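Local coordinates for protein probable transcriptional regulator (Pseudomonas aeruginosa, PDB 2ESN) that probably regulates transcription as a LysR-type factor, pairing a helix-turn-helix DNA-binding domain with a domain expected to sense a small effector, at residues V179-P193 with A261-F273. Residues are numbered along the deposited sequence; the frame is centred on the assembly and turned at random.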
loop_
_atom_site.group_PDB
_atom_site.type_symbol
_atom_site.label_atom_id
_atom_site.label_comp_id
_atom_site.label_asym_id
_atom_site.label_seq_id
_atom_site.Cartn_x
_atom_site.Cartn_y
_atom_site.Cartn_z
ATOM N N VAL C 179 -34.390 3.600 -17.370
ATOM C CA VAL C 179 -35.161 3.259 -18.519
ATOM C C VAL C 179 -34.321 2.283 -19.356
ATOM O O VAL C 179 -33.167 2.115 -19.071
ATOM C CB VAL C 179 -35.569 4.511 -19.349
ATOM C CG1 VAL C 179 -36.552 5.377 -18.585
ATOM C CG2 VAL C 179 -34.322 5.340 -19.845
ATOM N N VAL C 180 -34.955 1.621 -20.329
ATOM C CA VAL C 180 -34.362 0.680 -21.279
ATOM C C VAL C 180 -34.192 1.511 -22.540
ATOM O O VAL C 180 -35.124 2.190 -22.983
ATOM C CB VAL C 180 -35.276 -0.546 -21.538
ATOM C CG1 VAL C 180 -34.684 -1.465 -22.633
ATOM C CG2 VAL C 180 -35.407 -1.354 -20.233
ATOM N N VAL C 181 -32.974 1.437 -23.075
ATOM C CA VAL C 181 -32.536 2.160 -24.205
ATOM C C VAL C 181 -32.180 1.144 -25.274
ATOM O O VAL C 181 -31.595 0.120 -24.954
ATOM C CB VAL C 181 -31.241 2.942 -23.759
ATOM C CG1 VAL C 181 -30.474 3.417 -24.919
ATOM C CG2 VAL C 181 -31.596 4.081 -22.725
ATOM N N ALA C 182 -32.580 1.406 -26.532
ATOM C CA ALA C 182 -32.149 0.633 -27.712
ATOM C C ALA C 182 -31.826 1.616 -28.785
ATOM O O ALA C 182 -32.268 2.745 -28.701
ATOM C CB ALA C 182 -33.263 -0.238 -28.203
ATOM N N ARG C 183 -31.076 1.184 -29.811
ATOM C CA ARG C 183 -30.974 1.991 -31.014
ATOM C C ARG C 183 -32.403 2.357 -31.474
ATOM O O ARG C 183 -33.397 1.594 -31.236
ATOM C CB ARG C 183 -30.189 1.279 -32.115
ATOM C CG ARG C 183 -30.800 -0.047 -32.658
ATOM C CD ARG C 183 -30.502 -0.097 -34.136
ATOM N NE ARG C 183 -29.096 -0.222 -34.387
ATOM C CZ ARG C 183 -28.310 0.533 -35.147
ATOM N NH1 ARG C 183 -27.045 0.161 -35.213
ATOM N NH2 ARG C 183 -28.726 1.606 -35.802
ATOM N N ARG C 184 -32.535 3.534 -32.075
ATOM C CA ARG C 184 -33.825 4.051 -32.464
ATOM C C ARG C 184 -34.584 3.085 -33.389
ATOM O O ARG C 184 -35.784 2.868 -33.228
ATOM C CB ARG C 184 -33.657 5.381 -33.213
ATOM C CG ARG C 184 -35.065 6.048 -33.404
ATOM C CD ARG C 184 -34.964 7.504 -33.837
ATOM N NE ARG C 184 -34.640 8.295 -32.649
ATOM C CZ ARG C 184 -33.565 9.060 -32.466
ATOM N NH1 ARG C 184 -32.653 9.236 -33.449
ATOM N NH2 ARG C 184 -33.439 9.657 -31.276
ATOM N N ASP C 185 -33.886 2.539 -34.357
ATOM C CA ASP C 185 -34.478 1.485 -35.234
ATOM C C ASP C 185 -33.935 0.072 -34.923
ATOM O O ASP C 185 -33.115 -0.438 -35.638
ATOM C CB ASP C 185 -34.183 1.814 -36.683
ATOM C CG ASP C 185 -34.819 3.156 -37.101
ATOM O OD1 ASP C 185 -35.906 3.548 -36.626
ATOM O OD2 ASP C 185 -34.194 3.843 -37.864
ATOM N N HIS C 186 -34.395 -0.525 -33.829
ATOM C CA HIS C 186 -33.885 -1.832 -33.423
ATOM C C HIS C 186 -34.671 -2.868 -34.264
ATOM O O HIS C 186 -35.890 -2.727 -34.398
ATOM C CB HIS C 186 -34.173 -2.002 -31.935
ATOM C CG HIS C 186 -33.586 -3.256 -31.338
ATOM N ND1 HIS C 186 -34.111 -4.516 -31.558
ATOM C CD2 HIS C 186 -32.524 -3.429 -30.520
ATOM C CE1 HIS C 186 -33.354 -5.416 -30.941
ATOM N NE2 HIS C 186 -32.402 -4.779 -30.281
ATOM N N PRO C 187 -33.996 -3.923 -34.803
ATOM C CA PRO C 187 -34.759 -4.800 -35.722
ATOM C C PRO C 187 -35.957 -5.500 -35.102
ATOM O O PRO C 187 -36.835 -5.913 -35.852
ATOM C CB PRO C 187 -33.710 -5.785 -36.286
ATOM C CG PRO C 187 -32.545 -5.783 -35.256
ATOM C CD PRO C 187 -32.593 -4.352 -34.627
ATOM N N ARG C 188 -36.047 -5.570 -33.768
ATOM C CA ARG C 188 -37.051 -6.414 -33.139
ATOM C C ARG C 188 -37.922 -5.664 -32.159
ATOM O O ARG C 188 -38.743 -6.267 -31.487
ATOM C CB ARG C 188 -36.404 -7.633 -32.471
ATOM C CG ARG C 188 -35.839 -8.689 -33.402
ATOM C CD ARG C 188 -34.887 -9.764 -32.740
ATOM N NE ARG C 188 -33.657 -9.178 -32.151
ATOM C CZ ARG C 188 -32.526 -8.997 -32.822
ATOM N NH1 ARG C 188 -32.438 -9.320 -34.116
ATOM N NH2 ARG C 188 -31.471 -8.476 -32.216
ATOM N N LEU C 189 -37.799 -4.339 -32.079
ATOM C CA LEU C 189 -38.664 -3.609 -31.207
ATOM C C LEU C 189 -39.642 -2.845 -32.023
ATOM O O LEU C 189 -39.280 -1.863 -32.677
ATOM C CB LEU C 189 -37.890 -2.677 -30.282
ATOM C CG LEU C 189 -36.817 -3.262 -29.360
ATOM C CD1 LEU C 189 -36.282 -2.187 -28.456
ATOM C CD2 LEU C 189 -37.343 -4.463 -28.536
ATOM N N ALA C 190 -40.891 -3.257 -31.962
ATOM C CA ALA C 190 -41.945 -2.563 -32.720
ATOM C C ALA C 190 -42.561 -1.515 -31.787
ATOM O O ALA C 190 -43.057 -0.455 -32.236
ATOM C CB ALA C 190 -42.975 -3.536 -33.252
ATOM N N GLY C 191 -42.464 -1.790 -30.490
ATOM C CA GLY C 191 -42.468 -0.751 -29.483
ATOM C C GLY C 191 -41.712 -1.144 -28.234
ATOM O O GLY C 191 -40.699 -1.873 -28.283
ATOM N N ALA C 192 -42.217 -0.668 -27.100
ATOM C CA ALA C 192 -41.574 -0.917 -25.812
ATOM C C ALA C 192 -41.351 -2.439 -25.672
ATOM O O ALA C 192 -42.238 -3.210 -26.038
ATOM C CB ALA C 192 -42.470 -0.387 -24.664
ATOM N N PRO C 193 -40.185 -2.871 -25.147
ATOM C CA PRO C 193 -40.019 -4.306 -25.074
ATOM C C PRO C 193 -40.913 -4.889 -23.924
ATOM O O PRO C 193 -41.153 -4.221 -22.916
ATOM C CB PRO C 193 -38.537 -4.490 -24.780
ATOM C CG PRO C 193 -38.094 -3.164 -24.129
ATOM C CD PRO C 193 -39.061 -2.102 -24.567
ATOM N N ALA C 261 -30.045 10.946 -26.329
ATOM C CA ALA C 261 -31.004 10.237 -27.209
ATOM C C ALA C 261 -30.755 10.597 -28.676
ATOM O O ALA C 261 -30.655 9.723 -29.588
ATOM C CB ALA C 261 -32.448 10.530 -26.776
ATOM N N GLU C 262 -30.570 11.876 -28.923
ATOM C CA GLU C 262 -30.300 12.303 -30.322
ATOM C C GLU C 262 -28.905 12.048 -30.800
ATOM O O GLU C 262 -28.708 11.540 -31.895
ATOM C CB GLU C 262 -30.619 13.805 -30.479
ATOM C CG GLU C 262 -32.032 14.048 -30.867
ATOM C CD GLU C 262 -32.275 13.691 -32.344
ATOM O OE1 GLU C 262 -31.299 13.686 -33.165
ATOM O OE2 GLU C 262 -33.454 13.420 -32.677
ATOM N N ALA C 263 -27.937 12.464 -30.004
ATOM C CA ALA C 263 -26.517 12.239 -30.332
ATOM C C ALA C 263 -26.202 10.776 -30.667
ATOM O O ALA C 263 -25.383 10.524 -31.578
ATOM C CB ALA C 263 -25.654 12.655 -29.179
ATOM N N ALA C 264 -26.773 9.813 -29.901
ATOM C CA ALA C 264 -26.408 8.397 -30.144
ATOM C C ALA C 264 -27.479 7.662 -30.974
ATOM O O ALA C 264 -27.313 6.472 -31.254
ATOM C CB ALA C 264 -26.152 7.667 -28.845
ATOM N N GLY C 265 -28.566 8.334 -31.334
ATOM C CA GLY C 265 -29.677 7.683 -32.111
ATOM C C GLY C 265 -30.448 6.662 -31.252
ATOM O O GLY C 265 -30.456 5.453 -31.576
ATOM N N LEU C 266 -31.109 7.105 -30.175
ATOM C CA LEU C 266 -31.754 6.119 -29.252
ATOM C C LEU C 266 -33.213 6.266 -29.158
ATOM O O LEU C 266 -33.675 7.378 -29.310
ATOM C CB LEU C 266 -31.234 6.312 -27.799
ATOM C CG LEU C 266 -29.707 6.372 -27.687
ATOM C CD1 LEU C 266 -29.247 6.750 -26.188
ATOM C CD2 LEU C 266 -29.068 5.073 -28.198
ATOM N N ALA C 267 -33.894 5.162 -28.812
ATOM C CA ALA C 267 -35.231 5.131 -28.236
ATOM C C ALA C 267 -35.192 4.788 -26.715
ATOM O O ALA C 267 -34.374 3.972 -26.251
ATOM C CB ALA C 267 -36.043 4.101 -28.964
ATOM N N LEU C 268 -36.048 5.413 -25.944
ATOM C CA LEU C 268 -36.100 5.202 -24.515
ATOM C C LEU C 268 -37.463 4.620 -24.246
ATOM O O LEU C 268 -38.452 5.151 -24.764
ATOM C CB LEU C 268 -36.016 6.541 -23.776
ATOM C CG LEU C 268 -34.623 7.163 -23.523
ATOM C CD1 LEU C 268 -33.837 7.343 -24.800
ATOM C CD2 LEU C 268 -34.755 8.548 -22.772
ATOM N N TYR C 269 -37.500 3.559 -23.431
ATOM C CA TYR C 269 -38.727 2.823 -23.099
ATOM C C TYR C 269 -38.801 2.564 -21.608
ATOM O O TYR C 269 -37.777 2.432 -20.939
ATOM C CB TYR C 269 -38.683 1.440 -23.707
ATOM C CG TYR C 269 -38.593 1.446 -25.204
ATOM C CD1 TYR C 269 -39.663 1.919 -25.984
ATOM C CD2 TYR C 269 -37.431 1.039 -25.833
ATOM C CE1 TYR C 269 -39.565 1.914 -27.375
ATOM C CE2 TYR C 269 -37.315 1.050 -27.182
ATOM C CZ TYR C 269 -38.374 1.471 -27.965
ATOM O OH TYR C 269 -38.265 1.442 -29.363
ATOM N N PRO C 270 -40.023 2.463 -21.087
ATOM C CA PRO C 270 -40.158 1.997 -19.696
ATOM C C PRO C 270 -39.631 0.574 -19.576
ATOM O O PRO C 270 -39.699 -0.187 -20.528
ATOM C CB PRO C 270 -41.655 2.098 -19.429
ATOM C CG PRO C 270 -42.291 2.136 -20.878
ATOM C CD PRO C 270 -41.315 2.780 -21.752
ATOM N N ALA C 271 -39.044 0.241 -18.433
ATOM C CA ALA C 271 -38.622 -1.113 -18.207
ATOM C C ALA C 271 -39.853 -2.013 -18.090
ATOM O O ALA C 271 -40.817 -1.626 -17.430
ATOM C CB ALA C 271 -37.792 -1.204 -16.935
ATOM N N PRO C 272 -39.800 -3.228 -18.662
ATOM C CA PRO C 272 -40.844 -4.202 -18.470
ATOM C C PRO C 272 -40.805 -4.977 -17.116
ATOM O O PRO C 272 -41.320 -6.093 -17.039
ATOM C CB PRO C 272 -40.578 -5.164 -19.622
ATOM C CG PRO C 272 -39.123 -5.191 -19.731
ATOM C CD PRO C 272 -38.726 -3.767 -19.534
ATOM N N PHE C 273 -40.200 -4.402 -16.079
ATOM C CA PHE C 273 -40.191 -4.971 -14.731
ATOM C C PHE C 273 -40.015 -3.791 -13.782
ATOM O O PHE C 273 -39.753 -2.650 -14.219
ATOM C CB PHE C 273 -39.066 -6.020 -14.563
ATOM C CG PHE C 273 -37.736 -5.581 -15.079
ATOM C CD1 PHE C 273 -36.774 -5.041 -14.220
ATOM C CD2 PHE C 273 -37.405 -5.733 -16.418
ATOM C CE1 PHE C 273 -35.520 -4.620 -14.703
ATOM C CE2 PHE C 273 -36.134 -5.311 -16.915
ATOM C CZ PHE C 273 -35.209 -4.743 -16.067
HETATM O O HOH W 1 -36.080 0.768 -30.765
HETATM O O HOH W 2 -30.333 10.817 -33.943
HETATM O O HOH W 3 -40.620 1.608 -30.942
HETATM O O HOH W 4 -41.484 -1.980 -21.808
#
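Val180 with Tyr269 and Ala182 with Ala267 each exchange two backbone hydrogen bonds, the antiparallel pairing of strands 179-183 and 266-269, and Arg184 N adds a fifth to Gly265 O (2.9 Å). Tyr269 buries more surface across the contact than any other residue, with Arg184 next. Its ring sits on the same face of the sheet as Val180 and Ala182, with the loop after the strand curling round it. Pro193 CD and Ala192 CA pack against the CG-CD1 side of the ring. Leu189 CD1 meets Tyr269 CE2 at 3.6 Å, while the Ala182 methyl lies near the ring plane, at the edge. A chi1 of -61° puts CG beside the tyrosine's own backbone N, where residues 189-193 meet the ring, and its hydroxyl reaches two waters; one of them, 2.7 Å from Tyr269 OH, is also hydrogen-bonded to Arg183 O. On the other face Val181 CG1 fits against both methyls of Leu266, 3.8 Å from Leu266 CD1, and helices 236-244 and 254-264 cover that side. Farther along, the Arg184 chain bends at chi3 (-78°) and lays its guanidinium face over the Gly265-Leu266 peptide. Arg184 NH2 makes a weak bond to Ala261 O, and a water bridges Arg184 NH1 to Glu262 O and OE1. Gly265, at positive phi, closes helix 254-264 with a Schellman motif and turns the chain into its strand. Helix, glycine turn and antiparallel edge strand thus complete one side of an alpha/beta subdomain of the LysR substrate-binding domain, whose fold is that of periplasmic binding proteins.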